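Local coordinates for periplasmic His/Glu/Gln/Arg/opine family-binding protein (Silicibacter pomeroyi, PDB 3I6V), which probably serves as the periplasmic receptor of an ABC transporter for amino acids or opines, and holds a lysine in its binding cleft, at residues A[30-41]-A[205-216]. Residues are numbered along the deposited sequence; the frame is centred on the assembly and turned at random.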
# COMPACT_ATOMS: atom_id res chain seq x y z
N PHE A 30 -1.80 -9.25 -4.56
CA PHE A 30 -0.71 -8.94 -5.47
C PHE A 30 0.66 -9.25 -4.87
O PHE A 30 1.52 -9.89 -5.49
CB PHE A 30 -0.78 -7.46 -5.88
CG PHE A 30 0.40 -7.00 -6.69
CD1 PHE A 30 0.54 -7.39 -8.02
CD2 PHE A 30 1.38 -6.19 -6.11
CE1 PHE A 30 1.63 -6.96 -8.78
CE2 PHE A 30 2.49 -5.76 -6.85
CZ PHE A 30 2.63 -6.14 -8.18
N GLU A 31 0.84 -8.79 -3.64
CA GLU A 31 2.09 -8.89 -2.95
C GLU A 31 2.44 -10.28 -2.48
O GLU A 31 3.62 -10.59 -2.31
CB GLU A 31 2.14 -7.87 -1.79
CG GLU A 31 2.22 -6.46 -2.39
CD GLU A 31 2.06 -5.34 -1.38
OE1 GLU A 31 1.32 -5.51 -0.39
OE2 GLU A 31 2.69 -4.27 -1.61
N ARG A 32 1.44 -11.14 -2.27
CA ARG A 32 1.71 -12.55 -1.99
C ARG A 32 2.36 -13.15 -3.22
O ARG A 32 3.38 -13.81 -3.13
CB ARG A 32 0.42 -13.36 -1.69
CG ARG A 32 0.67 -14.89 -1.60
CD ARG A 32 1.57 -15.13 -0.39
NE ARG A 32 2.09 -16.49 -0.20
CZ ARG A 32 1.61 -17.36 0.69
NH1 ARG A 32 0.56 -17.03 1.45
NH2 ARG A 32 2.19 -18.55 0.83
N GLU A 33 1.72 -12.96 -4.37
CA GLU A 33 2.24 -13.52 -5.60
C GLU A 33 3.61 -12.92 -5.94
O GLU A 33 4.55 -13.63 -6.36
CB GLU A 33 1.28 -13.26 -6.75
CG GLU A 33 1.62 -14.10 -7.96
CD GLU A 33 0.76 -13.80 -9.17
OE1 GLU A 33 -0.39 -13.32 -9.02
OE2 GLU A 33 1.24 -14.06 -10.29
N LEU A 34 3.72 -11.61 -5.78
CA LEU A 34 4.99 -10.95 -6.09
C LEU A 34 6.09 -11.43 -5.16
O LEU A 34 7.14 -11.87 -5.61
CB LEU A 34 4.84 -9.42 -6.02
CG LEU A 34 6.16 -8.65 -6.21
CD1 LEU A 34 6.70 -8.83 -7.65
CD2 LEU A 34 5.92 -7.21 -5.90
N GLY A 35 5.83 -11.37 -3.86
CA GLY A 35 6.81 -11.75 -2.86
C GLY A 35 7.32 -13.17 -3.05
O GLY A 35 8.55 -13.42 -2.95
N ASP A 36 6.40 -14.11 -3.30
CA ASP A 36 6.79 -15.50 -3.56
C ASP A 36 7.67 -15.60 -4.79
O ASP A 36 8.67 -16.34 -4.78
CB ASP A 36 5.57 -16.42 -3.75
CG ASP A 36 4.79 -16.66 -2.46
OD1 ASP A 36 5.33 -16.44 -1.34
OD2 ASP A 36 3.63 -17.11 -2.58
N GLU A 37 7.31 -14.90 -5.85
CA GLU A 37 8.11 -14.98 -7.08
C GLU A 37 9.49 -14.30 -6.91
O GLU A 37 10.51 -14.77 -7.44
CB GLU A 37 7.36 -14.39 -8.27
CG GLU A 37 8.16 -14.38 -9.58
CD GLU A 37 8.48 -15.80 -10.10
OE1 GLU A 37 7.88 -16.78 -9.62
OE2 GLU A 37 9.34 -15.93 -10.99
N LEU A 38 9.53 -13.20 -6.15
CA LEU A 38 10.83 -12.57 -5.86
C LEU A 38 11.74 -13.50 -5.08
O LEU A 38 12.92 -13.62 -5.41
CB LEU A 38 10.69 -11.22 -5.13
CG LEU A 38 10.01 -10.12 -5.93
CD1 LEU A 38 9.79 -8.91 -4.98
CD2 LEU A 38 10.85 -9.72 -7.15
N CYS A 39 11.21 -14.14 -4.04
CA CYS A 39 12.01 -15.04 -3.25
C CYS A 39 12.48 -16.24 -4.08
O CYS A 39 13.59 -16.73 -3.88
CB CYS A 39 11.23 -15.55 -2.04
SG CYS A 39 11.04 -14.33 -0.71
N LYS A 40 11.63 -16.74 -4.96
CA LYS A 40 12.01 -17.85 -5.82
C LYS A 40 13.20 -17.43 -6.70
O LYS A 40 14.16 -18.18 -6.83
CB LYS A 40 10.83 -18.28 -6.69
CG LYS A 40 11.15 -19.45 -7.64
CD LYS A 40 9.96 -19.73 -8.55
CE LYS A 40 10.12 -21.12 -9.23
NZ LYS A 40 9.11 -21.22 -10.29
N ARG A 41 13.13 -16.24 -7.27
CA ARG A 41 14.17 -15.77 -8.17
C ARG A 41 15.47 -15.40 -7.44
O ARG A 41 16.54 -15.48 -8.04
CB ARG A 41 13.68 -14.58 -8.98
CG ARG A 41 12.80 -14.97 -10.13
CD ARG A 41 12.14 -13.75 -10.65
NE ARG A 41 11.22 -14.02 -11.74
CZ ARG A 41 11.31 -13.51 -12.97
NH1 ARG A 41 12.32 -12.71 -13.29
NH2 ARG A 41 10.39 -13.82 -13.88
N ASP A 205 11.99 -8.85 -18.14
CA ASP A 205 11.29 -9.91 -18.86
C ASP A 205 9.77 -9.74 -18.95
O ASP A 205 9.10 -10.60 -19.51
CB ASP A 205 11.63 -11.29 -18.26
CG ASP A 205 10.98 -11.54 -16.88
OD1 ASP A 205 10.16 -10.73 -16.38
OD2 ASP A 205 11.28 -12.60 -16.30
N GLY A 206 9.23 -8.65 -18.41
CA GLY A 206 7.81 -8.34 -18.56
C GLY A 206 6.85 -9.03 -17.58
O GLY A 206 5.65 -8.77 -17.62
N THR A 207 7.37 -9.89 -16.71
CA THR A 207 6.50 -10.59 -15.77
C THR A 207 5.88 -9.69 -14.69
O THR A 207 4.79 -9.99 -14.18
CB THR A 207 7.18 -11.80 -15.09
OG1 THR A 207 8.44 -11.39 -14.52
CG2 THR A 207 7.40 -12.95 -16.11
N LEU A 208 6.57 -8.60 -14.35
CA LEU A 208 6.04 -7.67 -13.34
C LEU A 208 4.87 -6.90 -13.92
O LEU A 208 3.83 -6.79 -13.28
CB LEU A 208 7.12 -6.71 -12.80
CG LEU A 208 6.67 -5.72 -11.72
CD1 LEU A 208 5.95 -6.41 -10.55
CD2 LEU A 208 7.90 -4.91 -11.21
N ASN A 209 5.02 -6.40 -15.15
CA ASN A 209 3.89 -5.74 -15.84
C ASN A 209 2.64 -6.61 -15.92
O ASN A 209 1.54 -6.12 -15.70
CB ASN A 209 4.27 -5.29 -17.25
CG ASN A 209 5.17 -4.08 -17.25
OD1 ASN A 209 5.36 -3.42 -16.21
ND2 ASN A 209 5.70 -3.75 -18.43
N THR A 210 2.83 -7.89 -16.23
CA THR A 210 1.72 -8.85 -16.33
C THR A 210 1.06 -9.01 -14.98
O THR A 210 -0.16 -8.97 -14.90
CB THR A 210 2.19 -10.23 -16.84
OG1 THR A 210 2.89 -10.06 -18.07
CG2 THR A 210 0.99 -11.22 -17.06
N MET A 211 1.86 -9.20 -13.92
CA MET A 211 1.33 -9.31 -12.55
C MET A 211 0.56 -8.04 -12.17
O MET A 211 -0.52 -8.12 -11.62
CB MET A 211 2.44 -9.66 -11.55
CG MET A 211 1.97 -10.14 -10.18
SD MET A 211 3.27 -10.73 -9.10
CE MET A 211 4.03 -12.04 -10.07
N ILE A 212 1.09 -6.87 -12.54
CA ILE A 212 0.41 -5.64 -12.22
C ILE A 212 -0.97 -5.55 -12.91
O ILE A 212 -1.97 -5.20 -12.26
CB ILE A 212 1.24 -4.40 -12.58
CG1 ILE A 212 2.48 -4.30 -11.66
CG2 ILE A 212 0.37 -3.17 -12.44
CD1 ILE A 212 3.45 -3.15 -12.04
N LYS A 213 -1.02 -5.84 -14.21
CA LYS A 213 -2.29 -5.80 -14.96
C LYS A 213 -3.26 -6.86 -14.42
O LYS A 213 -4.43 -6.56 -14.21
CB LYS A 213 -2.05 -5.95 -16.48
CG LYS A 213 -1.45 -4.70 -17.14
CD LYS A 213 -0.94 -4.98 -18.56
CE LYS A 213 -0.27 -3.74 -19.16
NZ LYS A 213 0.98 -4.13 -19.95
N LYS A 214 -2.77 -8.07 -14.14
CA LYS A 214 -3.60 -9.13 -13.54
C LYS A 214 -4.36 -8.59 -12.30
O LYS A 214 -5.61 -8.72 -12.19
CB LYS A 214 -2.74 -10.35 -13.18
CG LYS A 214 -3.53 -11.49 -12.54
CD LYS A 214 -2.58 -12.59 -12.04
CE LYS A 214 -3.34 -13.63 -11.20
NZ LYS A 214 -2.40 -14.65 -10.66
N TRP A 215 -3.63 -7.95 -11.37
CA TRP A 215 -4.24 -7.50 -10.12
C TRP A 215 -4.87 -6.10 -10.13
O TRP A 215 -5.82 -5.86 -9.41
CB TRP A 215 -3.24 -7.63 -8.97
CG TRP A 215 -2.94 -9.04 -8.60
CD1 TRP A 215 -1.95 -9.83 -9.10
CD2 TRP A 215 -3.65 -9.83 -7.64
NE1 TRP A 215 -1.98 -11.06 -8.50
CE2 TRP A 215 -3.02 -11.10 -7.61
CE3 TRP A 215 -4.75 -9.59 -6.79
CZ2 TRP A 215 -3.46 -12.13 -6.76
CZ3 TRP A 215 -5.19 -10.62 -5.97
CH2 TRP A 215 -4.54 -11.87 -5.96
N PHE A 216 -4.34 -5.19 -10.95
CA PHE A 216 -4.78 -3.79 -10.92
C PHE A 216 -5.56 -3.36 -12.17
O PHE A 216 -6.10 -2.25 -12.21
CB PHE A 216 -3.58 -2.84 -10.64
CG PHE A 216 -2.97 -3.04 -9.28
CD1 PHE A 216 -1.82 -3.81 -9.15
CD2 PHE A 216 -3.56 -2.51 -8.14
CE1 PHE A 216 -1.24 -4.05 -7.89
CE2 PHE A 216 -3.01 -2.74 -6.86
CZ PHE A 216 -1.85 -3.52 -6.73
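Phe30 drives its ring, a knob into a hole, among Met211, Ile212, Trp215 and Phe216. CG anti to the backbone N (chi1 173°) carries the ring across to helix 207-216. Phe30 offers one face to the edge of Phe216, whose CE1 lies 3.6 Å from CG of Phe30, and turns its own edge toward the face of Trp215 (planes at 75°). The indole face also covers the backbone of Phe30, whose CA stands 3.7 Å from the centroid of the five-membered ring, almost on its normal, in a CH-pi contact. Met211, bent at chi3, lays SD obliquely beside the Phe30 ring and 3.7 Å from CB of Leu34, whose CD1 meets CD1 of Leu208. The axes of segments 30-41 and 207-216 run nearly antiparallel (162°), packing the C-terminal helix against helix 30-42 in one lobe of the family 3 solute-binding fold; strand 83-89 also touches Phe30 and Phe216. Farther out, NE1 of Trp215 gives a nearly straight 2.8 Å bond to OE1 of Glu33, and NZ of Lys214 reaches the same oxygen from the opposite face of the carboxylate. A leucine in place of Trp215 would probably cost OE1 of Glu33 its indole N-H donor and uncover the backbone of Phe30. At the far end, Arg41 grips OD2 of Asp205 end-on through NH1 and NH2 (2.9 Å from NH2); OD1 of Asp205 takes the backbone N of Thr207 in an Asx turn.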